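Local coordinates for novel protein similar to vertebrate potassium voltage-gated channel, subfamily H (Eag-related) family (Danio rerio, PDB 3UKN), which supplies the C-linker and cyclic nucleotide-binding homology domain of a subunit that probably forms the pore of a voltage-gated, delayed-rectifier potassium channel, at residues B[23-28]-B[37-42]; B[54-59]-B[64-69]; B[76-81]-B[92-97]; B[142-147]-B[194-199]; B[149-154]-B[190-195]. One frame throughout, in Å; residues are numbered along the deposited sequence.

Contact 1: residues B[23-28]-B[37-42]; sequences DFIRVH and RMLECF
I25 and M38 have the nearest pair of CA atoms, 8.7 Å apart, between two helical segments, 23-27 and 37-42, that run almost antiparallel at 168° with their axes 11.8 Å apart. That spacing is wide for helix packing, and the buried surface is correspondingly small, about 160 Å². M38 and I25 span the gap together. The M38 chain is extended as far as SD and then bends (chi3 63°), which brings the methyl CE to the facing helix. I25 reaches out to meet it tip to tip, and I25 CG1 lies 3.7 Å from M38 CE. The same methyl also comes within 4.0 Å of F24 CD2, the side chains of F24 and M38 crossing at about a right angle. I25 makes a further apolar contact, CD1 to L39 CD2 at 3.8 Å. F24 is also tied to the end of its own helix: H28 ND1 donates to F24 O at 2.8 Å, in the carbonyl plane and on a lone pair, while standing over one face of the F24 ring. L30, in the connecting turn, touches F24, I25 and M38. In the second subunit, M38 packs on I69, R37 forms a salt bridge to D68, and H28 bonds to K75. These features define an antiparallel helical hairpin of the C-linker set against helix 63-71 of the second subunit, consistent with the 'elbow on shoulder' contact of related channels.

Contact 2: residues B[54-59]-B[64-69]; sequences VSELLK and ELRADI
R66, on C-linker helix 63-71, reaches back to the type I beta turn E56-K59 in the loop that precedes the helix. R66 NH1 donates to L58 O at 2.8 Å with an N-H...O angle of 151°. The acceptor lies in the guanidinium plane, but the donor stands 72° out of the carbonyl plane and so uses no lone pair direction. A bend at chi3 (60°) turns the guanidinium toward the turn. R66 CD itself lies 3.6 Å from L58 O. A water at the guanidinium edge accepts from R66 NH1 at 2.8 Å and donates to E56 OE2 at 2.9 Å, bridging opposite charges too far apart for a direct salt bridge. NH1 is thus held by two acceptors, which should limit rotation of the group. Beyond the polar centre, L96 of helix 88-96 packs on L58, R66 and I69, while L65 touches M38 of the second subunit. The apolar end of the contact is looser, with L58 CD2 4.4 Å from I69 CD1.

Contact 3: residues B[76-81]-B[92-97]; sequences ELLQLP and RSLSLI
L78 lies over L94 and S95, joining a loop to helix 88-96, the helix that leads into the first strand of the cyclic nucleotide-binding homology domain. The 3-10 turn at P81 followed by helix 88-96 is consistent with the N3A motif that precedes the beta-roll in domains of this family. The apolar interactions all come from the forked end of L78. With CG anti to the carbonyl carbon (chi1 -70°) and the chain extended at chi2, its two methyls meet successive helix residues: L78 CD2 approaches L94 CD1 at 4.0 Å, and L78 CD1 approaches S95 CB at 3.7 Å. L94 CB is almost equally far from both prongs of the fork, 4.0 Å from L78 CD1 and 4.1 Å from L78 CD2. Around this pair, F83 touches both leucines, and L178 and V181 of helix 175-184 back L94. The polar bonds do not link the two segments: E76 OE1 accepts from Q171 NE2 of strand 168-174, and S95 turns its hydroxyl back to its own helix, so that L78 CD1 meets carbon, S95 CB and CA. S95 OG donates to R92 O at 2.7 Å, on a carbonyl lone pair, and R92 O also accepts from L96 N.

Contact 4: residues B[142-147]-B[194-199]; sequences GDLIGS and SEIQHD
L144 meets the flat backbone carbonyl of D199; no aromatic ring takes part. L144 CB stands 3.4 Å from D199 O and well off the plane of that carbonyl group. The D199 carboxylate leads away from strand 144-146 and makes a weak bond to L82 N. A second carbonyl receives a methyl from the other side of the interface: I196 CD1 lies 3.5 Å from S147 O. I196 CG1 is anti to the backbone N (chi1 -174°), which extends the chain from the helix to the strand end. Between these two points the apolar packing is slack, with L144 CD2 4.4 Å from I196 CG1. Past the methylene of L144, a water donates to G142 O at 2.9 Å and to D199 O at 3.0 Å, bridging the two carbonyls. Right after D199 the chain continues as strand 200-203, which pairs with strand 144-146 through backbone bonds of L144 with T201 and G146 with Y202. In KCNH channels this last strand occupies the place of a cyclic nucleotide. The chemistry implies that segment 194-199 meets the strand by hydrocarbon against carbonyl oxygen, one loose apolar pair and a shared water, with direct bonding taken up by the strand that follows.

Contact 5: residues B[149-154]-B[190-195]; sequences SLTKEQ and QKFVSE
L150 touches F192 in the first shell, with L150 CD1 3.8 Å from F192 CZ and 4.0 Å from F192 CE2. The methyl lies in the ring plane, so it meets the edge of the phenyl group, and the two side chains cross at about a right angle. One residue along, T151 CG2 comes to 4.4 Å from F192 CD2, oblique to the ring. T151 OG1 packs on V193 CG2 at 3.9 Å, a van der Waals contact. Torsions set these approaches: F192 CG is anti to the backbone N (chi1 173°), which swings the ring toward the loop, while chi1 of 75° in T151 turns OG1 to V193. Further out, the L150 carbonyl is fixed by R179 NE, and I156 and L175 flank the L150 side chain. L182 touches both T151 and F192. The loop 149-154, in the region that corresponds to the phosphate-binding cassette of nucleotide-binding relatives, thus sits between strands 144-146 and 161-164 in the chain, and its L150 and T151 pack against helices 175-184 and 186-199.

How the contacts relate
Contacts 1 to 3 follow in series along the chain, from the C-linker (contacts 1 and 2) toward the beta-roll; contacts 4 and 5 then overlap, sharing S194 and E195 of helix 186-199, their centres 11 Å apart. Contact 1 is remote, its centre 33 Å from contact 2 and 36 to 39 Å from the others. Of the five, contacts 1 and 2 are those that touch the second subunit, as expected for a C-linker. Contact 3 is the physical intermediary: its L96 packs on contact 2, centres 14 Å apart, and its L80 and P81 touch contact 4, the centres 13 Å apart. A continuous packed path therefore runs from contact 2 through contacts 3 and 4 to contact 5.

Contact 1: residues B[23-28]-B[37-42]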
# COMPACT_ATOMS: atom_id res chain seq x y z
N ASP B 23 16.03 0.97 7.66
CA ASP B 23 16.41 1.89 6.60
C ASP B 23 16.10 3.33 7.01
O ASP B 23 16.96 4.21 6.92
CB ASP B 23 15.64 1.58 5.33
CG ASP B 23 16.37 0.62 4.43
OD1 ASP B 23 17.20 -0.18 4.93
OD2 ASP B 23 16.12 0.68 3.21
N PHE B 24 14.86 3.55 7.44
CA PHE B 24 14.41 4.90 7.77
C PHE B 24 15.26 5.55 8.86
O PHE B 24 15.55 6.74 8.80
CB PHE B 24 12.94 4.87 8.17
CG PHE B 24 12.39 6.21 8.59
CD1 PHE B 24 11.66 6.98 7.70
CD2 PHE B 24 12.55 6.67 9.89
CE1 PHE B 24 11.12 8.21 8.10
CE2 PHE B 24 12.02 7.90 10.29
CZ PHE B 24 11.30 8.66 9.39
N ILE B 25 15.67 4.75 9.84
CA ILE B 25 16.55 5.18 10.91
C ILE B 25 17.96 5.49 10.39
O ILE B 25 18.63 6.41 10.86
CB ILE B 25 16.68 4.08 11.96
CG1 ILE B 25 15.32 3.78 12.61
CG2 ILE B 25 17.74 4.45 13.01
CD1 ILE B 25 15.29 2.48 13.37
N ARG B 26 18.41 4.69 9.44
CA ARG B 26 19.75 4.81 8.89
C ARG B 26 19.84 5.98 7.92
O ARG B 26 20.84 6.69 7.89
CB ARG B 26 20.14 3.51 8.19
CG ARG B 26 21.60 3.41 7.82
CD ARG B 26 21.82 2.46 6.66
NE ARG B 26 21.49 3.10 5.39
CZ ARG B 26 20.45 2.78 4.63
NH1 ARG B 26 19.62 1.81 5.00
NH2 ARG B 26 20.23 3.43 3.49
N VAL B 27 18.81 6.18 7.11
CA VAL B 27 18.89 7.23 6.10
C VAL B 27 18.83 8.61 6.75
O VAL B 27 19.35 9.58 6.21
CB VAL B 27 17.78 7.12 5.05
CG1 VAL B 27 17.95 5.84 4.24
CG2 VAL B 27 16.44 7.16 5.72
N HIS B 28 18.21 8.68 7.92
CA HIS B 28 18.02 9.96 8.61
C HIS B 28 18.98 10.10 9.79
O HIS B 28 18.82 10.99 10.62
CB HIS B 28 16.57 10.10 9.10
CG HIS B 28 15.58 10.21 7.99
ND1 HIS B 28 14.90 9.13 7.47
CD2 HIS B 28 15.16 11.29 7.28
CE1 HIS B 28 14.10 9.53 6.51
NE2 HIS B 28 14.24 10.84 6.37
N ARG B 37 14.14 3.13 20.87
CA ARG B 37 12.73 3.35 21.18
C ARG B 37 11.82 2.87 20.05
O ARG B 37 10.77 2.27 20.30
CB ARG B 37 12.45 4.83 21.45
CG ARG B 37 13.16 5.37 22.66
CD ARG B 37 13.10 6.89 22.68
NE ARG B 37 11.73 7.37 22.82
CZ ARG B 37 11.37 8.64 22.64
NH1 ARG B 37 12.29 9.54 22.30
NH2 ARG B 37 10.11 9.01 22.79
N MET B 38 12.25 3.12 18.81
CA MET B 38 11.46 2.81 17.62
C MET B 38 11.34 1.31 17.37
O MET B 38 10.27 0.82 17.02
CB MET B 38 12.03 3.51 16.38
CG MET B 38 12.00 5.04 16.46
SD MET B 38 12.94 5.86 15.15
CE MET B 38 12.09 5.34 13.68
N LEU B 39 12.45 0.60 17.54
CA LEU B 39 12.48 -0.85 17.30
C LEU B 39 11.67 -1.64 18.32
O LEU B 39 11.05 -2.65 17.98
CB LEU B 39 13.93 -1.36 17.24
CG LEU B 39 14.76 -0.76 16.09
CD1 LEU B 39 16.12 -1.43 15.98
CD2 LEU B 39 14.00 -0.83 14.74
N GLU B 40 11.68 -1.20 19.57
CA GLU B 40 10.89 -1.87 20.60
C GLU B 40 9.43 -1.43 20.55
O GLU B 40 8.54 -2.20 20.89
CB GLU B 40 11.51 -1.71 22.01
CG GLU B 40 11.90 -0.30 22.42
CD GLU B 40 12.91 -0.26 23.59
OE1 GLU B 40 13.19 0.85 24.10
OE2 GLU B 40 13.42 -1.33 23.99
N CYS B 41 9.17 -0.20 20.12
CA CYS B 41 7.79 0.21 19.90
C CYS B 41 7.20 -0.48 18.66
O CYS B 41 6.05 -0.91 18.67
CB CYS B 41 7.67 1.73 19.81
SG CYS B 41 5.99 2.30 19.48
N PHE B 42 8.01 -0.63 17.62
CA PHE B 42 7.63 -1.45 16.48
C PHE B 42 7.08 -2.82 16.90
O PHE B 42 5.96 -3.19 16.55
CB PHE B 42 8.79 -1.63 15.51
CG PHE B 42 8.48 -2.57 14.37
CD1 PHE B 42 7.76 -2.12 13.27
CD2 PHE B 42 8.89 -3.89 14.40
CE1 PHE B 42 7.45 -2.98 12.21
CE2 PHE B 42 8.58 -4.76 13.36
CZ PHE B 42 7.86 -4.31 12.27

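Contact 2: residues B[54-59]-B[64-69]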
# COMPACT_ATOMS: atom_id res chain seq x y z
N VAL B 54 -0.48 -3.86 0.20
CA VAL B 54 -1.64 -3.41 -0.59
C VAL B 54 -1.31 -3.10 -2.05
O VAL B 54 -2.17 -2.67 -2.82
CB VAL B 54 -2.32 -2.16 0.03
CG1 VAL B 54 -2.77 -2.44 1.46
CG2 VAL B 54 -1.41 -0.94 -0.03
N SER B 55 -0.05 -3.32 -2.42
CA SER B 55 0.38 -3.10 -3.80
C SER B 55 -0.27 -4.14 -4.71
O SER B 55 -0.71 -5.19 -4.24
CB SER B 55 1.91 -3.18 -3.91
OG SER B 55 2.35 -4.53 -3.86
N GLU B 56 -0.30 -3.86 -6.01
CA GLU B 56 -0.92 -4.75 -6.98
C GLU B 56 -0.07 -4.69 -8.24
O GLU B 56 -0.24 -3.79 -9.08
CB GLU B 56 -2.36 -4.30 -7.26
CG GLU B 56 -3.31 -5.35 -7.85
CD GLU B 56 -4.73 -4.81 -8.14
OE1 GLU B 56 -5.31 -4.15 -7.24
OE2 GLU B 56 -5.26 -5.04 -9.27
N LEU B 57 0.85 -5.65 -8.37
CA LEU B 57 1.87 -5.61 -9.44
C LEU B 57 1.29 -5.85 -10.81
O LEU B 57 1.89 -5.49 -11.81
CB LEU B 57 2.96 -6.66 -9.19
CG LEU B 57 4.14 -6.35 -8.26
CD1 LEU B 57 4.77 -7.66 -7.82
CD2 LEU B 57 5.19 -5.42 -8.93
N LEU B 58 0.11 -6.48 -10.86
CA LEU B 58 -0.40 -7.01 -12.12
C LEU B 58 -1.56 -6.20 -12.66
O LEU B 58 -2.08 -6.48 -13.74
CB LEU B 58 -0.83 -8.47 -11.95
CG LEU B 58 0.18 -9.36 -11.22
CD1 LEU B 58 -0.39 -10.74 -11.04
CD2 LEU B 58 1.53 -9.41 -11.95
N LYS B 59 -1.95 -5.18 -11.90
CA LYS B 59 -3.09 -4.34 -12.24
C LYS B 59 -3.06 -3.73 -13.64
O LYS B 59 -4.10 -3.63 -14.30
CB LYS B 59 -3.26 -3.21 -11.21
CG LYS B 59 -4.38 -2.25 -11.57
CD LYS B 59 -4.79 -1.41 -10.36
CE LYS B 59 -6.24 -0.93 -10.49
NZ LYS B 59 -6.80 -0.57 -9.16
N GLU B 64 -5.21 -10.56 -21.36
CA GLU B 64 -4.73 -11.85 -21.85
C GLU B 64 -3.51 -12.38 -21.07
O GLU B 64 -3.36 -13.58 -20.87
CB GLU B 64 -4.42 -11.79 -23.36
N LEU B 65 -2.65 -11.47 -20.62
CA LEU B 65 -1.44 -11.85 -19.89
C LEU B 65 -1.78 -12.17 -18.43
O LEU B 65 -1.20 -13.08 -17.81
CB LEU B 65 -0.37 -10.75 -20.00
CG LEU B 65 0.84 -10.74 -19.05
CD1 LEU B 65 1.70 -11.99 -19.16
CD2 LEU B 65 1.70 -9.48 -19.28
N ARG B 66 -2.76 -11.43 -17.91
CA ARG B 66 -3.37 -11.73 -16.62
C ARG B 66 -4.09 -13.08 -16.59
O ARG B 66 -4.02 -13.81 -15.60
CB ARG B 66 -4.34 -10.62 -16.21
CG ARG B 66 -3.65 -9.34 -15.77
CD ARG B 66 -4.64 -8.19 -15.57
NE ARG B 66 -5.65 -8.49 -14.57
CZ ARG B 66 -5.54 -8.23 -13.27
NH1 ARG B 66 -4.45 -7.64 -12.77
NH2 ARG B 66 -6.54 -8.55 -12.45
N ALA B 67 -4.81 -13.41 -17.66
CA ALA B 67 -5.41 -14.74 -17.74
C ALA B 67 -4.28 -15.77 -17.73
O ALA B 67 -4.27 -16.68 -16.91
CB ALA B 67 -6.27 -14.88 -18.98
N ASP B 68 -3.32 -15.61 -18.63
CA ASP B 68 -2.23 -16.57 -18.68
C ASP B 68 -1.54 -16.80 -17.33
O ASP B 68 -1.22 -17.94 -16.98
CB ASP B 68 -1.25 -16.23 -19.81
CG ASP B 68 -1.77 -16.64 -21.18
OD1 ASP B 68 -2.83 -17.31 -21.24
OD2 ASP B 68 -1.11 -16.32 -22.19
N ILE B 69 -1.30 -15.73 -16.57
CA ILE B 69 -0.79 -15.90 -15.21
C ILE B 69 -1.77 -16.66 -14.31
O ILE B 69 -1.40 -17.61 -13.61
CB ILE B 69 -0.49 -14.56 -14.54
CG1 ILE B 69 0.65 -13.83 -15.27
CG2 ILE B 69 -0.16 -14.79 -13.08
CD1 ILE B 69 0.59 -12.32 -15.14
O HOH W 1 -4.27 -7.65 -9.96

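Contact 3: residues B[76-81]-B[92-97]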
# COMPACT_ATOMS: atom_id res chain seq x y z
N GLU B 76 -5.02 -21.94 -2.41
CA GLU B 76 -5.78 -22.70 -1.42
C GLU B 76 -6.99 -21.92 -0.89
O GLU B 76 -8.07 -22.48 -0.71
CB GLU B 76 -4.89 -23.14 -0.26
CG GLU B 76 -3.89 -24.23 -0.61
CD GLU B 76 -2.61 -23.70 -1.27
OE1 GLU B 76 -2.59 -22.54 -1.73
OE2 GLU B 76 -1.62 -24.46 -1.32
N LEU B 77 -6.80 -20.63 -0.64
CA LEU B 77 -7.88 -19.79 -0.17
C LEU B 77 -9.10 -19.99 -1.06
O LEU B 77 -10.19 -20.26 -0.57
CB LEU B 77 -7.46 -18.32 -0.11
CG LEU B 77 -8.37 -17.28 0.54
CD1 LEU B 77 -7.56 -16.20 1.25
CD2 LEU B 77 -9.26 -16.64 -0.52
N LEU B 78 -8.91 -19.89 -2.37
CA LEU B 78 -10.03 -19.91 -3.30
C LEU B 78 -10.62 -21.30 -3.52
O LEU B 78 -11.54 -21.45 -4.32
CB LEU B 78 -9.62 -19.34 -4.66
CG LEU B 78 -9.35 -17.84 -4.69
CD1 LEU B 78 -8.97 -17.43 -6.10
CD2 LEU B 78 -10.57 -17.07 -4.17
N GLN B 79 -10.08 -22.32 -2.86
CA GLN B 79 -10.65 -23.65 -3.02
C GLN B 79 -11.89 -23.85 -2.14
O GLN B 79 -12.63 -24.81 -2.32
CB GLN B 79 -9.61 -24.74 -2.77
CG GLN B 79 -8.56 -24.82 -3.86
CD GLN B 79 -7.29 -25.51 -3.40
OE1 GLN B 79 -7.33 -26.39 -2.55
NE2 GLN B 79 -6.16 -25.09 -3.96
N LEU B 80 -12.13 -22.93 -1.21
CA LEU B 80 -13.27 -23.07 -0.30
C LEU B 80 -14.64 -23.16 -1.01
O LEU B 80 -14.81 -22.61 -2.10
CB LEU B 80 -13.27 -21.92 0.70
CG LEU B 80 -12.07 -21.82 1.64
CD1 LEU B 80 -11.97 -20.42 2.26
CD2 LEU B 80 -12.11 -22.96 2.70
N PRO B 81 -15.61 -23.86 -0.38
CA PRO B 81 -16.99 -23.92 -0.88
C PRO B 81 -17.56 -22.55 -1.20
O PRO B 81 -18.43 -22.42 -2.08
CB PRO B 81 -17.75 -24.54 0.30
CG PRO B 81 -16.75 -25.46 0.92
CD PRO B 81 -15.38 -24.81 0.72
N ARG B 92 -10.42 -15.74 -11.41
CA ARG B 92 -9.12 -15.30 -11.90
C ARG B 92 -8.67 -13.99 -11.25
O ARG B 92 -7.60 -13.92 -10.66
CB ARG B 92 -9.09 -15.22 -13.43
CG ARG B 92 -8.88 -16.59 -14.05
CD ARG B 92 -9.06 -16.58 -15.54
NE ARG B 92 -8.82 -17.89 -16.14
CZ ARG B 92 -9.00 -18.16 -17.43
NH1 ARG B 92 -9.44 -17.20 -18.24
NH2 ARG B 92 -8.76 -19.37 -17.91
N SER B 93 -9.51 -12.96 -11.36
CA SER B 93 -9.28 -11.67 -10.70
C SER B 93 -8.90 -11.83 -9.23
O SER B 93 -7.90 -11.28 -8.79
CB SER B 93 -10.53 -10.79 -10.81
OG SER B 93 -11.00 -10.73 -12.15
N LEU B 94 -9.68 -12.59 -8.48
CA LEU B 94 -9.38 -12.82 -7.08
C LEU B 94 -8.02 -13.45 -6.87
O LEU B 94 -7.29 -13.12 -5.93
CB LEU B 94 -10.45 -13.70 -6.42
CG LEU B 94 -11.80 -13.04 -6.14
CD1 LEU B 94 -12.79 -14.02 -5.48
CD2 LEU B 94 -11.60 -11.83 -5.25
N SER B 95 -7.68 -14.39 -7.73
CA SER B 95 -6.46 -15.15 -7.50
C SER B 95 -5.25 -14.27 -7.71
O SER B 95 -4.19 -14.52 -7.13
CB SER B 95 -6.37 -16.38 -8.44
OG SER B 95 -6.06 -15.96 -9.74
N LEU B 96 -5.40 -13.23 -8.54
CA LEU B 96 -4.29 -12.33 -8.82
C LEU B 96 -4.00 -11.28 -7.71
O LEU B 96 -2.97 -10.62 -7.76
CB LEU B 96 -4.49 -11.64 -10.17
CG LEU B 96 -4.51 -12.54 -11.41
CD1 LEU B 96 -5.04 -11.79 -12.64
CD2 LEU B 96 -3.13 -13.13 -11.68
N ILE B 97 -4.90 -11.13 -6.74
CA ILE B 97 -4.71 -10.17 -5.65
C ILE B 97 -4.51 -10.87 -4.30
O ILE B 97 -4.55 -10.25 -3.24
CB ILE B 97 -5.88 -9.12 -5.52
CG1 ILE B 97 -7.20 -9.81 -5.12
CG2 ILE B 97 -6.02 -8.26 -6.80
CD1 ILE B 97 -8.38 -8.84 -4.86

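Contact 4: residues B[142-147]-B[194-199]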
# COMPACT_ATOMS: atom_id res chain seq x y z
N GLY B 142 -6.56 -24.52 6.92
CA GLY B 142 -7.86 -24.53 6.28
C GLY B 142 -8.84 -23.54 6.88
O GLY B 142 -9.91 -23.31 6.31
N ASP B 143 -8.51 -22.96 8.03
CA ASP B 143 -9.43 -22.02 8.67
C ASP B 143 -9.43 -20.63 8.00
O ASP B 143 -8.38 -20.10 7.61
CB ASP B 143 -9.15 -21.91 10.18
CG ASP B 143 -9.51 -23.18 10.95
OD1 ASP B 143 -10.34 -23.97 10.46
OD2 ASP B 143 -8.97 -23.40 12.05
N LEU B 144 -10.62 -20.06 7.88
CA LEU B 144 -10.79 -18.74 7.31
C LEU B 144 -11.10 -17.75 8.43
O LEU B 144 -11.98 -17.99 9.25
CB LEU B 144 -11.94 -18.75 6.31
CG LEU B 144 -12.18 -17.47 5.50
CD1 LEU B 144 -11.09 -17.24 4.46
CD2 LEU B 144 -13.55 -17.51 4.83
N ILE B 145 -10.37 -16.64 8.46
CA ILE B 145 -10.54 -15.62 9.48
C ILE B 145 -11.01 -14.30 8.87
O ILE B 145 -10.40 -13.80 7.92
CB ILE B 145 -9.23 -15.36 10.22
CG1 ILE B 145 -8.65 -16.67 10.77
CG2 ILE B 145 -9.44 -14.36 11.37
CD1 ILE B 145 -7.18 -16.57 11.14
N GLY B 146 -12.09 -13.73 9.42
CA GLY B 146 -12.63 -12.51 8.88
C GLY B 146 -13.87 -12.00 9.56
O GLY B 146 -13.99 -12.02 10.79
N SER B 147 -14.79 -11.51 8.75
CA SER B 147 -16.03 -10.95 9.23
C SER B 147 -17.14 -11.25 8.24
O SER B 147 -16.87 -11.59 7.08
CB SER B 147 -15.87 -9.44 9.42
OG SER B 147 -17.12 -8.81 9.61
N SER B 194 -24.26 -14.57 1.18
CA SER B 194 -25.00 -15.71 1.68
C SER B 194 -24.15 -16.93 1.98
O SER B 194 -24.65 -17.86 2.62
CB SER B 194 -26.12 -16.09 0.72
OG SER B 194 -27.10 -15.07 0.68
N GLU B 195 -22.90 -16.97 1.51
CA GLU B 195 -22.11 -18.20 1.66
C GLU B 195 -20.89 -18.10 2.58
O GLU B 195 -20.43 -19.11 3.13
CB GLU B 195 -21.66 -18.73 0.30
CG GLU B 195 -22.74 -18.76 -0.76
CD GLU B 195 -23.46 -20.09 -0.84
OE1 GLU B 195 -23.00 -21.05 -0.20
OE2 GLU B 195 -24.49 -20.17 -1.55
N ILE B 196 -20.35 -16.91 2.74
CA ILE B 196 -19.11 -16.78 3.48
C ILE B 196 -19.23 -17.32 4.89
O ILE B 196 -18.26 -17.84 5.47
CB ILE B 196 -18.62 -15.32 3.52
CG1 ILE B 196 -17.23 -15.24 4.18
CG2 ILE B 196 -19.66 -14.42 4.21
CD1 ILE B 196 -16.76 -13.85 4.38
N GLN B 197 -20.41 -17.24 5.48
CA GLN B 197 -20.50 -17.64 6.87
C GLN B 197 -20.34 -19.16 7.09
O GLN B 197 -19.87 -19.58 8.15
CB GLN B 197 -21.76 -17.10 7.53
CG GLN B 197 -21.69 -15.64 7.86
CD GLN B 197 -23.04 -15.10 8.35
OE1 GLN B 197 -24.02 -15.11 7.61
NE2 GLN B 197 -23.07 -14.63 9.59
N HIS B 198 -20.72 -19.97 6.09
CA HIS B 198 -20.48 -21.41 6.20
C HIS B 198 -18.98 -21.74 6.32
O HIS B 198 -18.60 -22.77 6.87
CB HIS B 198 -21.01 -22.17 4.97
CG HIS B 198 -22.47 -21.98 4.70
ND1 HIS B 198 -22.94 -21.51 3.49
CD2 HIS B 198 -23.56 -22.24 5.46
CE1 HIS B 198 -24.26 -21.47 3.53
NE2 HIS B 198 -24.66 -21.91 4.71
N ASP B 199 -18.13 -20.89 5.75
CA ASP B 199 -16.70 -21.20 5.70
C ASP B 199 -15.88 -20.40 6.71
O ASP B 199 -14.70 -20.69 6.93
CB ASP B 199 -16.16 -20.98 4.29
CG ASP B 199 -16.65 -22.03 3.31
OD1 ASP B 199 -16.72 -23.22 3.68
OD2 ASP B 199 -17.00 -21.68 2.17
O HOH W 2 -12.79 -22.88 6.38

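Contact 5: residues B[149-154]-B[190-195]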
# COMPACT_ATOMS: atom_id res chain seq x y z
N SER B 149 -19.70 -9.10 7.36
CA SER B 149 -20.28 -7.97 6.61
C SER B 149 -19.27 -7.24 5.74
O SER B 149 -19.01 -6.05 5.93
CB SER B 149 -21.00 -7.00 7.53
OG SER B 149 -22.34 -7.40 7.74
N LEU B 150 -18.73 -7.94 4.75
CA LEU B 150 -17.56 -7.48 4.03
C LEU B 150 -17.86 -6.51 2.89
O LEU B 150 -16.94 -5.87 2.38
CB LEU B 150 -16.77 -8.67 3.50
CG LEU B 150 -16.27 -9.64 4.58
CD1 LEU B 150 -15.51 -10.80 3.96
CD2 LEU B 150 -15.39 -8.91 5.58
N THR B 151 -19.11 -6.38 2.49
CA THR B 151 -19.40 -5.66 1.26
C THR B 151 -20.17 -4.35 1.43
O THR B 151 -20.67 -3.81 0.45
CB THR B 151 -20.16 -6.54 0.22
OG1 THR B 151 -21.53 -6.69 0.61
CG2 THR B 151 -19.50 -7.90 0.07
N LYS B 152 -20.27 -3.84 2.65
CA LYS B 152 -21.01 -2.59 2.84
C LYS B 152 -20.44 -1.47 1.96
O LYS B 152 -20.96 -1.22 0.88
CB LYS B 152 -21.13 -2.22 4.32
CG LYS B 152 -21.35 -3.42 5.24
CD LYS B 152 -22.81 -3.74 5.49
CE LYS B 152 -23.52 -4.21 4.23
NZ LYS B 152 -24.84 -4.83 4.55
N GLU B 153 -19.36 -0.81 2.38
CA GLU B 153 -18.66 -1.10 3.62
C GLU B 153 -17.77 0.07 3.98
O GLU B 153 -17.49 0.94 3.15
CB GLU B 153 -17.82 -2.37 3.46
N GLN B 154 -17.34 0.10 5.23
CA GLN B 154 -16.36 1.06 5.67
C GLN B 154 -15.43 0.40 6.67
O GLN B 154 -14.48 -0.30 6.30
CB GLN B 154 -17.04 2.28 6.29
N GLN B 190 -23.78 -11.24 -4.21
CA GLN B 190 -24.97 -11.66 -3.48
C GLN B 190 -24.81 -13.08 -2.91
O GLN B 190 -25.18 -13.35 -1.76
CB GLN B 190 -26.19 -11.57 -4.40
CG GLN B 190 -27.53 -11.51 -3.69
CD GLN B 190 -27.84 -10.14 -3.12
OE1 GLN B 190 -26.93 -9.40 -2.71
NE2 GLN B 190 -29.12 -9.78 -3.08
N LYS B 191 -24.27 -13.99 -3.70
CA LYS B 191 -24.05 -15.35 -3.18
C LYS B 191 -22.94 -15.36 -2.13
O LYS B 191 -23.01 -16.10 -1.16
CB LYS B 191 -23.77 -16.34 -4.32
CG LYS B 191 -24.84 -16.28 -5.40
CD LYS B 191 -24.84 -17.46 -6.35
CE LYS B 191 -25.69 -17.13 -7.59
NZ LYS B 191 -25.68 -18.18 -8.66
N PHE B 192 -21.92 -14.54 -2.35
CA PHE B 192 -20.78 -14.47 -1.45
C PHE B 192 -21.27 -14.10 -0.03
O PHE B 192 -20.90 -14.73 0.95
CB PHE B 192 -19.77 -13.44 -1.99
CG PHE B 192 -18.63 -13.15 -1.05
CD1 PHE B 192 -17.42 -13.81 -1.18
CD2 PHE B 192 -18.79 -12.22 -0.03
CE1 PHE B 192 -16.36 -13.55 -0.29
CE2 PHE B 192 -17.75 -11.94 0.85
CZ PHE B 192 -16.53 -12.60 0.73
N VAL B 193 -22.11 -13.08 0.06
CA VAL B 193 -22.72 -12.67 1.32
C VAL B 193 -23.48 -13.84 1.97
O VAL B 193 -23.35 -14.09 3.18
CB VAL B 193 -23.70 -11.50 1.09
CG1 VAL B 193 -24.43 -11.17 2.38
CG2 VAL B 193 -22.97 -10.27 0.54
N SER B 194 -24.26 -14.57 1.18
CA SER B 194 -25.00 -15.71 1.68
C SER B 194 -24.15 -16.93 1.98
O SER B 194 -24.65 -17.86 2.62
CB SER B 194 -26.12 -16.09 0.72
OG SER B 194 -27.10 -15.07 0.68
N GLU B 195 -22.90 -16.97 1.51
CA GLU B 195 -22.11 -18.20 1.66
C GLU B 195 -20.89 -18.10 2.58
O GLU B 195 -20.43 -19.11 3.13
CB GLU B 195 -21.66 -18.73 0.30
CG GLU B 195 -22.74 -18.76 -0.76
CD GLU B 195 -23.46 -20.09 -0.84
OE1 GLU B 195 -23.00 -21.05 -0.20
OE2 GLU B 195 -24.49 -20.17 -1.55